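Local coordinates for protein CbsA (Xanthomonas oryzae pv. oryzae, PDB 5XYH) that hydrolyses cellulose as a 1,4-beta-cellobiosidase (exoglucanase) of glycoside hydrolase family 6, releasing cellobiose, and probably helps the bacterium degrade rice cell walls, at residues G13-D24 with M39-V49; S289-R299 with H353-G363. One frame throughout, in Å; residues are numbered along the deposited sequence.

From the N terminus, the chain passes strand 12-13 and helix 17-27, turns, and comes back through helix 33-42; interaction 1 closes this short loop, of whose 14 intervening residues nine are helical. Much later, interaction 2 pairs strand 292-296 with strand 354-358 and closes a longer, mostly irregular excursion of 53 residues. The two loops follow in series, neither nested nor crossed. Their centres lie about 17 Å apart, yet the contacts touch: Y19 OH probably bonds to G363 O at 2.8 Å, and Y48 N to W359 O at 3.1 Å. The N-terminal helices and the start of the sheet are thereby joined to the loop that follows strand 354-358.

Interaction 1 of 2, residues G13-D24 with M39-V49; sequences GYVNPDYSKEVD and MQVVKSYPTYV
K43 and V23 pack side chain against side chain where two successive N-terminal helices, 17-27 and 33-42, meet; F414 of helix 411-419 touches Y19 and V23. A type I beta turn from V42 to Y45 leads the chain out of helix 33-42 toward strand 49-51, and N16 is the N-cap of helix 17-27, its OD1 accepting from D18 N.

K43 can be followed outward from its backbone. CB lies 3.8 Å from V23 CG1, and CG stays on the same methyl. Chi1 of 66° sets CG between the backbone N and the carbonyl carbon, and the extended chain beyond then runs past V23 to D24. CD still touches V23 CG1 but already nears D24 OD1, and CE is 3.3 Å from that oxygen. K43 NZ ends in a salt bridge on the syn lone pair of D24 OD1, though its very short exact length is doubtful.

Further along, the Y19 ring is held between two methyls. T47 CG2 makes a CH-pi contact over one face, 3.9 Å from the centroid and 16° off the normal, while V23 CG2 covers the opposite face. At the far end P46 CG rests 3.6 Å from G13 CA.

Water fills in the polar links. One molecule joins N16 N, Y45 O and T47 OG1; another accepts from N16 ND2 at 2.9 Å, meets T47 OG1, and donates to Y48 O at 2.8 Å.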
loop_
_atom_site.group_PDB
_atom_site.type_symbol
_atom_site.label_atom_id
_atom_site.label_comp_id
_atom_site.label_asym_id
_atom_site.label_seq_id
_atom_site.Cartn_x
_atom_site.Cartn_y
_atom_site.Cartn_z
ATOM N N GLY A 13 9.301 -13.013 8.799
ATOM C CA GLY A 13 9.304 -12.209 7.595
ATOM C C GLY A 13 10.701 -11.751 7.232
ATOM O O GLY A 13 11.565 -11.571 8.088
ATOM N N TYR A 14 10.899 -11.546 5.938
ATOM C CA TYR A 14 12.193 -11.129 5.409
ATOM C C TYR A 14 12.457 -9.663 5.742
ATOM O O TYR A 14 11.631 -8.792 5.453
ATOM C CB TYR A 14 12.213 -11.378 3.897
ATOM C CG TYR A 14 13.300 -10.650 3.134
ATOM C CD1 TYR A 14 14.643 -10.885 3.414
ATOM C CD2 TYR A 14 12.984 -9.730 2.135
ATOM C CE1 TYR A 14 15.645 -10.221 2.722
ATOM C CE2 TYR A 14 13.983 -9.065 1.437
ATOM C CZ TYR A 14 15.312 -9.319 1.736
ATOM O OH TYR A 14 16.327 -8.668 1.058
ATOM N N VAL A 15 13.596 -9.394 6.374
ATOM C CA VAL A 15 14.005 -8.042 6.760
ATOM C C VAL A 15 14.982 -7.526 5.699
ATOM O O VAL A 15 16.088 -8.054 5.546
ATOM C CB VAL A 15 14.629 -8.016 8.163
ATOM C CG1 VAL A 15 15.154 -6.620 8.494
ATOM C CG2 VAL A 15 13.619 -8.496 9.247
ATOM N N ASN A 16 14.567 -6.505 4.963
ATOM C CA ASN A 16 15.304 -6.027 3.795
ATOM C C ASN A 16 16.533 -5.236 4.225
ATOM O O ASN A 16 16.389 -4.185 4.860
ATOM C CB ASN A 16 14.388 -5.166 2.923
ATOM C CG ASN A 16 15.093 -4.596 1.678
ATOM O OD1 ASN A 16 16.249 -4.915 1.376
ATOM N ND2 ASN A 16 14.375 -3.742 0.944
ATOM N N PRO A 17 17.748 -5.690 3.898
ATOM C CA PRO A 17 18.946 -4.946 4.324
ATOM C C PRO A 17 19.058 -3.577 3.687
ATOM O O PRO A 17 19.776 -2.719 4.219
ATOM C CB PRO A 17 20.108 -5.860 3.904
ATOM C CG PRO A 17 19.540 -6.793 2.906
ATOM C CD PRO A 17 18.086 -6.963 3.236
ATOM N N ASP A 18 18.363 -3.328 2.576
ATOM C CA ASP A 18 18.387 -1.980 2.017
ATOM C C ASP A 18 17.598 -1.012 2.890
ATOM O O ASP A 18 17.989 0.149 3.050
ATOM C CB ASP A 18 17.844 -1.985 0.598
ATOM C CG ASP A 18 18.715 -2.771 -0.347
ATOM O OD1 ASP A 18 19.952 -2.788 -0.139
ATOM O OD2 ASP A 18 18.156 -3.366 -1.294
ATOM N N TYR A 19 16.464 -1.463 3.436
ATOM C CA TYR A 19 15.737 -0.635 4.394
ATOM C C TYR A 19 16.565 -0.434 5.660
ATOM O O TYR A 19 16.643 0.682 6.184
ATOM C CB TYR A 19 14.378 -1.273 4.707
ATOM C CG TYR A 19 13.474 -0.446 5.588
ATOM C CD1 TYR A 19 12.831 0.684 5.094
ATOM C CD2 TYR A 19 13.251 -0.800 6.913
ATOM C CE1 TYR A 19 12.006 1.454 5.902
ATOM C CE2 TYR A 19 12.422 -0.039 7.729
ATOM C CZ TYR A 19 11.806 1.088 7.214
ATOM O OH TYR A 19 10.975 1.845 8.023
ATOM N N SER A 20 17.206 -1.502 6.153
ATOM C CA SER A 20 18.133 -1.352 7.278
ATOM C C SER A 20 19.193 -0.293 6.986
ATOM O O SER A 20 19.483 0.557 7.838
ATOM C CB SER A 20 18.786 -2.697 7.612
ATOM O OG SER A 20 17.792 -3.647 7.977
ATOM N N LYS A 21 19.771 -0.313 5.780
ATOM C CA LYS A 21 20.825 0.652 5.474
ATOM C C LYS A 21 20.273 2.073 5.433
ATOM O O LYS A 21 20.930 3.012 5.900
ATOM C CB LYS A 21 21.503 0.284 4.158
ATOM C CG LYS A 21 22.431 1.370 3.623
ATOM C CD LYS A 21 23.439 0.807 2.647
ATOM C CE LYS A 21 22.772 -0.078 1.605
ATOM N NZ LYS A 21 23.775 -0.607 0.636
ATOM N N GLU A 22 19.057 2.244 4.898
ATOM C CA GLU A 22 18.384 3.541 4.958
ATOM C C GLU A 22 18.211 3.999 6.402
ATOM O O GLU A 22 18.543 5.137 6.751
ATOM C CB GLU A 22 17.022 3.462 4.255
ATOM C CG GLU A 22 17.093 3.363 2.726
ATOM C CD GLU A 22 15.730 3.238 2.057
ATOM O OE1 GLU A 22 14.942 2.384 2.493
ATOM O OE2 GLU A 22 15.453 3.982 1.089
ATOM N N VAL A 23 17.666 3.126 7.255
ATOM C CA VAL A 23 17.446 3.483 8.652
ATOM C C VAL A 23 18.766 3.818 9.331
ATOM O O VAL A 23 18.857 4.790 10.088
ATOM C CB VAL A 23 16.695 2.347 9.376
ATOM C CG1 VAL A 23 16.698 2.555 10.879
ATOM C CG2 VAL A 23 15.272 2.275 8.875
ATOM N N ASP A 24 19.815 3.034 9.057
ATOM C CA ASP A 24 21.122 3.318 9.650
ATOM C C ASP A 24 21.596 4.724 9.296
ATOM O O ASP A 24 22.228 5.399 10.125
ATOM C CB ASP A 24 22.150 2.283 9.193
ATOM C CG ASP A 24 21.957 0.927 9.853
ATOM O OD1 ASP A 24 21.366 0.859 10.952
ATOM O OD2 ASP A 24 22.431 -0.073 9.288
ATOM N N MET A 39 14.679 3.555 16.412
ATOM C CA MET A 39 14.984 3.307 15.008
ATOM C C MET A 39 15.590 1.922 14.805
ATOM O O MET A 39 15.331 1.279 13.784
ATOM C CB MET A 39 15.922 4.399 14.481
ATOM C CG MET A 39 15.263 5.759 14.371
ATOM S SD MET A 39 16.492 6.947 13.820
ATOM C CE MET A 39 15.530 8.446 13.578
ATOM N N GLN A 40 16.399 1.446 15.763
ATOM C CA GLN A 40 16.896 0.069 15.708
ATOM C C GLN A 40 15.744 -0.928 15.687
ATOM O O GLN A 40 15.772 -1.906 14.937
ATOM C CB GLN A 40 17.812 -0.228 16.898
ATOM C CG GLN A 40 19.129 0.538 16.907
ATOM C CD GLN A 40 19.850 0.499 18.274
ATOM O OE1 GLN A 40 19.255 0.760 19.330
ATOM N NE2 GLN A 40 21.143 0.172 18.245
ATOM N N VAL A 41 14.723 -0.688 16.508
ATOM C CA VAL A 41 13.557 -1.564 16.538
ATOM C C VAL A 41 12.807 -1.501 15.214
ATOM O O VAL A 41 12.388 -2.531 14.667
ATOM C CB VAL A 41 12.644 -1.185 17.717
ATOM C CG1 VAL A 41 11.351 -1.999 17.665
ATOM C CG2 VAL A 41 13.366 -1.385 19.045
ATOM N N VAL A 42 12.625 -0.295 14.682
ATOM C CA VAL A 42 11.893 -0.136 13.428
ATOM C C VAL A 42 12.560 -0.931 12.309
ATOM O O VAL A 42 11.883 -1.627 11.541
ATOM C CB VAL A 42 11.760 1.360 13.084
ATOM C CG1 VAL A 42 11.371 1.558 11.628
ATOM C CG2 VAL A 42 10.736 2.007 14.009
ATOM N N LYS A 43 13.895 -0.886 12.222
ATOM C CA LYS A 43 14.547 -1.653 11.168
ATOM C C LYS A 43 14.601 -3.150 11.455
ATOM O O LYS A 43 15.135 -3.893 10.626
ATOM C CB LYS A 43 15.962 -1.124 10.891
ATOM C CG LYS A 43 16.947 -1.292 12.010
ATOM C CD LYS A 43 18.363 -1.041 11.530
ATOM C CE LYS A 43 19.358 -1.119 12.684
ATOM N NZ LYS A 43 20.763 -1.245 12.199
ATOM N N SER A 44 14.080 -3.615 12.596
ATOM C CA SER A 44 13.992 -5.051 12.837
ATOM C C SER A 44 12.749 -5.674 12.208
ATOM O O SER A 44 12.604 -6.903 12.239
ATOM C CB SER A 44 14.020 -5.366 14.346
ATOM O OG SER A 44 12.830 -4.985 15.036
ATOM N N TYR A 45 11.843 -4.846 11.608
ATOM C CA TYR A 45 10.586 -5.372 11.101
ATOM C C TYR A 45 10.661 -5.623 9.600
ATOM O O TYR A 45 11.342 -4.894 8.875
ATOM C CB TYR A 45 9.442 -4.401 11.391
ATOM C CG TYR A 45 9.133 -4.229 12.869
ATOM C CD1 TYR A 45 8.772 -5.321 13.667
ATOM C CD2 TYR A 45 9.162 -2.969 13.457
ATOM C CE1 TYR A 45 8.476 -5.160 15.022
ATOM C CE2 TYR A 45 8.858 -2.797 14.796
ATOM C CZ TYR A 45 8.525 -3.899 15.579
ATOM O OH TYR A 45 8.225 -3.705 16.915
ATOM N N PRO A 46 9.986 -6.670 9.122
ATOM C CA PRO A 46 9.919 -6.913 7.675
ATOM C C PRO A 46 9.247 -5.755 6.957
ATOM O O PRO A 46 8.261 -5.202 7.446
ATOM C CB PRO A 46 9.072 -8.187 7.561
ATOM C CG PRO A 46 9.164 -8.848 8.885
ATOM C CD PRO A 46 9.372 -7.757 9.909
ATOM N N THR A 47 9.770 -5.419 5.773
ATOM C CA THR A 47 9.186 -4.414 4.889
ATOM C C THR A 47 9.125 -4.969 3.472
ATOM O O THR A 47 9.960 -5.780 3.074
ATOM C CB THR A 47 9.991 -3.085 4.889
ATOM O OG1 THR A 47 11.368 -3.360 4.611
ATOM C CG2 THR A 47 9.878 -2.369 6.237
ATOM N N TYR A 48 8.119 -4.539 2.711
ATOM C CA TYR A 48 7.918 -5.081 1.375
ATOM C C TYR A 48 8.887 -4.445 0.378
ATOM O O TYR A 48 9.280 -3.282 0.513
ATOM C CB TYR A 48 6.457 -4.885 0.941
ATOM C CG TYR A 48 5.604 -6.060 1.361
ATOM C CD1 TYR A 48 5.566 -6.454 2.692
ATOM C CD2 TYR A 48 4.872 -6.810 0.428
ATOM C CE1 TYR A 48 4.826 -7.539 3.104
ATOM C CE2 TYR A 48 4.118 -7.907 0.840
ATOM C CZ TYR A 48 4.111 -8.259 2.179
ATOM O OH TYR A 48 3.401 -9.339 2.643
ATOM N N VAL A 49 9.299 -5.239 -0.613
ATOM C CA VAL A 49 10.237 -4.804 -1.651
ATOM C C VAL A 49 9.452 -4.397 -2.893
ATOM O O VAL A 49 8.797 -5.237 -3.516
ATOM C CB VAL A 49 11.233 -5.919 -2.003
ATOM C CG1 VAL A 49 12.056 -5.512 -3.216
ATOM C CG2 VAL A 49 12.117 -6.255 -0.810
HETATM O O HOH W 1 12.785 -4.606 6.542
HETATM O O HOH W 2 14.928 -3.360 7.800
HETATM O O HOH W 3 11.712 -2.879 1.812
#

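Interaction 2 of 2, residues S289-R299 with H353-G363; sequences SKIGFLIDTGR and HIHAYVWGKGG
G292 and H355 meet closely: the glycine CA sits 3.4 Å from the centroid of the imidazole, a CH-pi contact over the middle of the ring. Beside it F293 N donates to H353 O at 2.8 Å, nearly along the carbonyl direction, and F293 O accepts from H355 N at the same length but from 35° above its plane.

F293 pairs with I354; the register then shifts by one residue, a beta bulge, before L294, I295 and D296 pair with A356, Y357 and V358. Here V358 N donates to I295 O at 3.0 Å and T297 N to V358 O, whereas the I295 N bond to A356 O is weak. These are adjacent parallel strands, their short axes 19° apart, in the central sheet of the distorted beta/alpha barrel that characterises family 6. Apolar side chains meet on both faces: I354 CD1 reaches I295 CD1 at 3.9 Å on one, and L294 CD2 touches A356 CB on the other. Strand 229-232 continues the sheet beyond strand 292-296.

At the C-terminal end of strand 292-296, chi1 of -174° swings the D296 carboxylate away from its own N, toward the backbone at G360. OD1 accepts from G298 N at 3.0 Å, an Asx turn, while OD2 takes A235 N and, weakly, K361 N. G298 CA lies over the five-membered ring of W359, whose NE1 bonds to M344 O.

In contrast to this buried middle, the strand entry just beyond G292 and H355 is open to solvent: S289 and K290 are exposed and keep their side chains at a distance. Water links I291 O to H353 ND1, and a second molecule donates to K290 O and meets H355 NE2 at the ring edge, 2.7 Å away; H355 ND1 pairs with Y191 OH.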
loop_
_atom_site.group_PDB
_atom_site.type_symbol
_atom_site.label_atom_id
_atom_site.label_comp_id
_atom_site.label_asym_id
_atom_site.label_seq_id
_atom_site.Cartn_x
_atom_site.Cartn_y
_atom_site.Cartn_z
ATOM N N SER A 289 -15.201 -18.202 1.525
ATOM C CA SER A 289 -15.228 -17.538 2.819
ATOM C C SER A 289 -13.837 -17.376 3.412
ATOM O O SER A 289 -13.640 -16.521 4.284
ATOM C CB SER A 289 -16.120 -18.327 3.772
ATOM O OG SER A 289 -15.700 -19.673 3.802
ATOM N N LYS A 290 -12.874 -18.171 2.957
ATOM C CA LYS A 290 -11.532 -18.138 3.514
ATOM C C LYS A 290 -10.669 -17.005 2.962
ATOM O O LYS A 290 -9.508 -16.888 3.379
ATOM C CB LYS A 290 -10.831 -19.475 3.266
ATOM C CG LYS A 290 -10.295 -19.650 1.857
ATOM C CD LYS A 290 -9.611 -21.007 1.685
ATOM C CE LYS A 290 -9.057 -21.174 0.265
ATOM N NZ LYS A 290 -10.086 -21.007 -0.808
ATOM N N ILE A 291 -11.183 -16.172 2.049
ATOM C CA ILE A 291 -10.358 -15.077 1.549
ATOM C C ILE A 291 -9.884 -14.236 2.727
ATOM O O ILE A 291 -10.588 -14.076 3.733
ATOM C CB ILE A 291 -11.096 -14.201 0.527
ATOM C CG1 ILE A 291 -12.423 -13.709 1.107
ATOM C CG2 ILE A 291 -11.285 -14.965 -0.761
ATOM C CD1 ILE A 291 -13.047 -12.584 0.325
ATOM N N GLY A 292 -8.660 -13.724 2.615
ATOM C CA GLY A 292 -8.085 -12.929 3.680
ATOM C C GLY A 292 -7.743 -11.519 3.238
ATOM O O GLY A 292 -7.613 -11.242 2.041
ATOM N N PHE A 293 -7.614 -10.607 4.192
ATOM C CA PHE A 293 -7.236 -9.234 3.886
ATOM C C PHE A 293 -5.936 -8.869 4.587
ATOM O O PHE A 293 -5.746 -9.178 5.769
ATOM C CB PHE A 293 -8.344 -8.253 4.286
ATOM C CG PHE A 293 -9.484 -8.199 3.303
ATOM C CD1 PHE A 293 -10.369 -9.259 3.197
ATOM C CD2 PHE A 293 -9.670 -7.091 2.491
ATOM C CE1 PHE A 293 -11.430 -9.224 2.284
ATOM C CE2 PHE A 293 -10.724 -7.049 1.581
ATOM C CZ PHE A 293 -11.607 -8.121 1.483
ATOM N N LEU A 294 -5.037 -8.217 3.846
ATOM C CA LEU A 294 -3.905 -7.523 4.436
ATOM C C LEU A 294 -4.262 -6.046 4.597
ATOM O O LEU A 294 -5.055 -5.494 3.825
ATOM C CB LEU A 294 -2.644 -7.669 3.575
ATOM C CG LEU A 294 -2.286 -9.084 3.115
ATOM C CD1 LEU A 294 -0.996 -9.108 2.316
ATOM C CD2 LEU A 294 -2.197 -10.028 4.329
ATOM N N ILE A 295 -3.689 -5.418 5.624
ATOM C CA ILE A 295 -3.733 -3.968 5.783
ATOM C C ILE A 295 -2.304 -3.469 5.945
ATOM O O ILE A 295 -1.540 -4.001 6.758
ATOM C CB ILE A 295 -4.609 -3.536 6.972
ATOM C CG1 ILE A 295 -6.055 -4.021 6.747
ATOM C CG2 ILE A 295 -4.548 -2.010 7.138
ATOM C CD1 ILE A 295 -6.993 -3.856 7.952
ATOM N N ASP A 296 -1.932 -2.476 5.141
ATOM C CA ASP A 296 -0.626 -1.829 5.258
ATOM C C ASP A 296 -0.673 -0.863 6.436
ATOM O O ASP A 296 -1.367 0.157 6.379
ATOM C CB ASP A 296 -0.288 -1.092 3.966
ATOM C CG ASP A 296 1.130 -0.515 3.955
ATOM O OD1 ASP A 296 1.794 -0.450 5.028
ATOM O OD2 ASP A 296 1.577 -0.133 2.849
ATOM N N THR A 297 0.062 -1.180 7.506
ATOM C CA THR A 297 0.058 -0.368 8.715
ATOM C C THR A 297 1.391 0.335 8.940
ATOM O O THR A 297 1.699 0.731 10.068
ATOM C CB THR A 297 -0.292 -1.227 9.932
ATOM O OG1 THR A 297 0.684 -2.274 10.073
ATOM C CG2 THR A 297 -1.690 -1.843 9.767
ATOM N N GLY A 298 2.192 0.497 7.887
ATOM C CA GLY A 298 3.507 1.079 8.061
ATOM C C GLY A 298 3.499 2.544 8.455
ATOM O O GLY A 298 4.435 3.013 9.111
ATOM N N ARG A 299 2.457 3.283 8.072
ATOM C CA ARG A 299 2.482 4.733 8.262
ATOM C C ARG A 299 1.131 5.292 8.692
ATOM O O ARG A 299 0.849 6.475 8.466
ATOM C CB ARG A 299 2.945 5.447 6.990
ATOM C CG ARG A 299 4.403 5.163 6.615
ATOM C CD ARG A 299 4.900 6.006 5.409
ATOM N NE ARG A 299 4.034 5.902 4.237
ATOM C CZ ARG A 299 4.280 6.497 3.066
ATOM N NH1 ARG A 299 5.372 7.247 2.898
ATOM N NH2 ARG A 299 3.428 6.365 2.060
ATOM N N HIS A 353 -10.903 -11.949 9.499
ATOM C CA HIS A 353 -10.462 -12.227 8.143
ATOM C C HIS A 353 -9.209 -11.437 7.760
ATOM O O HIS A 353 -8.879 -11.370 6.580
ATOM C CB HIS A 353 -11.605 -11.951 7.162
ATOM C CG HIS A 353 -12.918 -12.502 7.622
ATOM N ND1 HIS A 353 -13.167 -13.857 7.688
ATOM C CD2 HIS A 353 -14.041 -11.891 8.071
ATOM C CE1 HIS A 353 -14.388 -14.058 8.158
ATOM N NE2 HIS A 353 -14.943 -12.881 8.390
ATOM N N ILE A 354 -8.505 -10.859 8.729
ATOM C CA ILE A 354 -7.251 -10.153 8.463
ATOM C C ILE A 354 -6.121 -11.168 8.524
ATOM O O ILE A 354 -5.779 -11.652 9.607
ATOM C CB ILE A 354 -7.013 -9.012 9.461
ATOM C CG1 ILE A 354 -8.221 -8.076 9.501
ATOM C CG2 ILE A 354 -5.718 -8.264 9.129
ATOM C CD1 ILE A 354 -8.575 -7.466 8.156
ATOM N N HIS A 355 -5.529 -11.485 7.364
ATOM C CA HIS A 355 -4.426 -12.438 7.360
ATOM C C HIS A 355 -3.190 -11.857 8.048
ATOM O O HIS A 355 -2.445 -12.592 8.710
ATOM C CB HIS A 355 -4.091 -12.878 5.927
ATOM C CG HIS A 355 -4.959 -13.992 5.411
ATOM N ND1 HIS A 355 -4.750 -14.595 4.187
ATOM C CD2 HIS A 355 -6.031 -14.614 5.956
ATOM C CE1 HIS A 355 -5.651 -15.544 4.005
ATOM N NE2 HIS A 355 -6.446 -15.569 5.058
ATOM N N ALA A 356 -2.959 -10.553 7.917
ATOM C CA ALA A 356 -1.758 -9.966 8.502
ATOM C C ALA A 356 -1.834 -8.450 8.407
ATOM O O ALA A 356 -2.493 -7.916 7.517
ATOM C CB ALA A 356 -0.487 -10.466 7.795
ATOM N N TYR A 357 -1.196 -7.777 9.364
ATOM C CA TYR A 357 -0.771 -6.391 9.174
ATOM C C TYR A 357 0.627 -6.432 8.573
ATOM O O TYR A 357 1.478 -7.183 9.051
ATOM C CB TYR A 357 -0.752 -5.604 10.486
ATOM C CG TYR A 357 -2.076 -5.531 11.227
ATOM C CD1 TYR A 357 -3.282 -5.402 10.549
ATOM C CD2 TYR A 357 -2.111 -5.583 12.610
ATOM C CE1 TYR A 357 -4.499 -5.342 11.236
ATOM C CE2 TYR A 357 -3.307 -5.520 13.306
ATOM C CZ TYR A 357 -4.494 -5.398 12.617
ATOM O OH TYR A 357 -5.672 -5.339 13.316
ATOM N N VAL A 358 0.857 -5.654 7.508
ATOM C CA VAL A 358 2.137 -5.663 6.808
ATOM C C VAL A 358 2.622 -4.221 6.688
ATOM O O VAL A 358 1.841 -3.270 6.741
ATOM C CB VAL A 358 2.058 -6.316 5.405
ATOM C CG1 VAL A 358 1.555 -7.770 5.484
ATOM C CG2 VAL A 358 1.188 -5.483 4.468
ATOM N N TRP A 359 3.934 -4.064 6.548
ATOM C CA TRP A 359 4.493 -2.761 6.192
ATOM C C TRP A 359 4.711 -2.816 4.687
ATOM O O TRP A 359 5.781 -3.197 4.203
ATOM C CB TRP A 359 5.775 -2.467 6.963
ATOM C CG TRP A 359 5.511 -2.074 8.370
ATOM C CD1 TRP A 359 4.309 -2.113 9.024
ATOM C CD2 TRP A 359 6.456 -1.544 9.302
ATOM N NE1 TRP A 359 4.455 -1.653 10.300
ATOM C CE2 TRP A 359 5.766 -1.306 10.505
ATOM C CE3 TRP A 359 7.826 -1.262 9.241
ATOM C CZ2 TRP A 359 6.398 -0.787 11.644
ATOM C CZ3 TRP A 359 8.458 -0.750 10.376
ATOM C CH2 TRP A 359 7.744 -0.518 11.556
ATOM N N GLY A 360 3.649 -2.485 3.948
ATOM C CA GLY A 360 3.730 -2.485 2.497
ATOM C C GLY A 360 4.729 -1.474 1.984
ATOM O O GLY A 360 5.561 -1.778 1.131
ATOM N N LYS A 361 4.666 -0.258 2.499
ATOM C CA LYS A 361 5.671 0.746 2.204
ATOM C C LYS A 361 6.421 1.060 3.487
ATOM O O LYS A 361 5.820 1.546 4.453
ATOM C CB LYS A 361 5.042 2.009 1.622
ATOM C CG LYS A 361 6.048 3.140 1.460
ATOM C CD LYS A 361 6.006 3.723 0.064
ATOM C CE LYS A 361 6.951 4.927 -0.036
ATOM N NZ LYS A 361 6.945 5.465 -1.417
ATOM N N GLY A 362 7.724 0.787 3.494
ATOM C CA GLY A 362 8.561 1.079 4.648
ATOM C C GLY A 362 8.634 2.556 4.974
ATOM O O GLY A 362 8.997 3.370 4.116
ATOM N N GLY A 363 8.269 2.917 6.207
ATOM C CA GLY A 363 8.238 4.303 6.628
ATOM C C GLY A 363 9.601 4.942 6.477
ATOM O O GLY A 363 10.604 4.346 6.878
HETATM O O HOH W 4 -11.042 -15.200 6.089
HETATM O O HOH W 5 -8.037 -17.758 5.334
HETATM O O HOH W 6 3.233 1.888 5.031
HETATM O O HOH W 7 7.012 1.853 8.746
#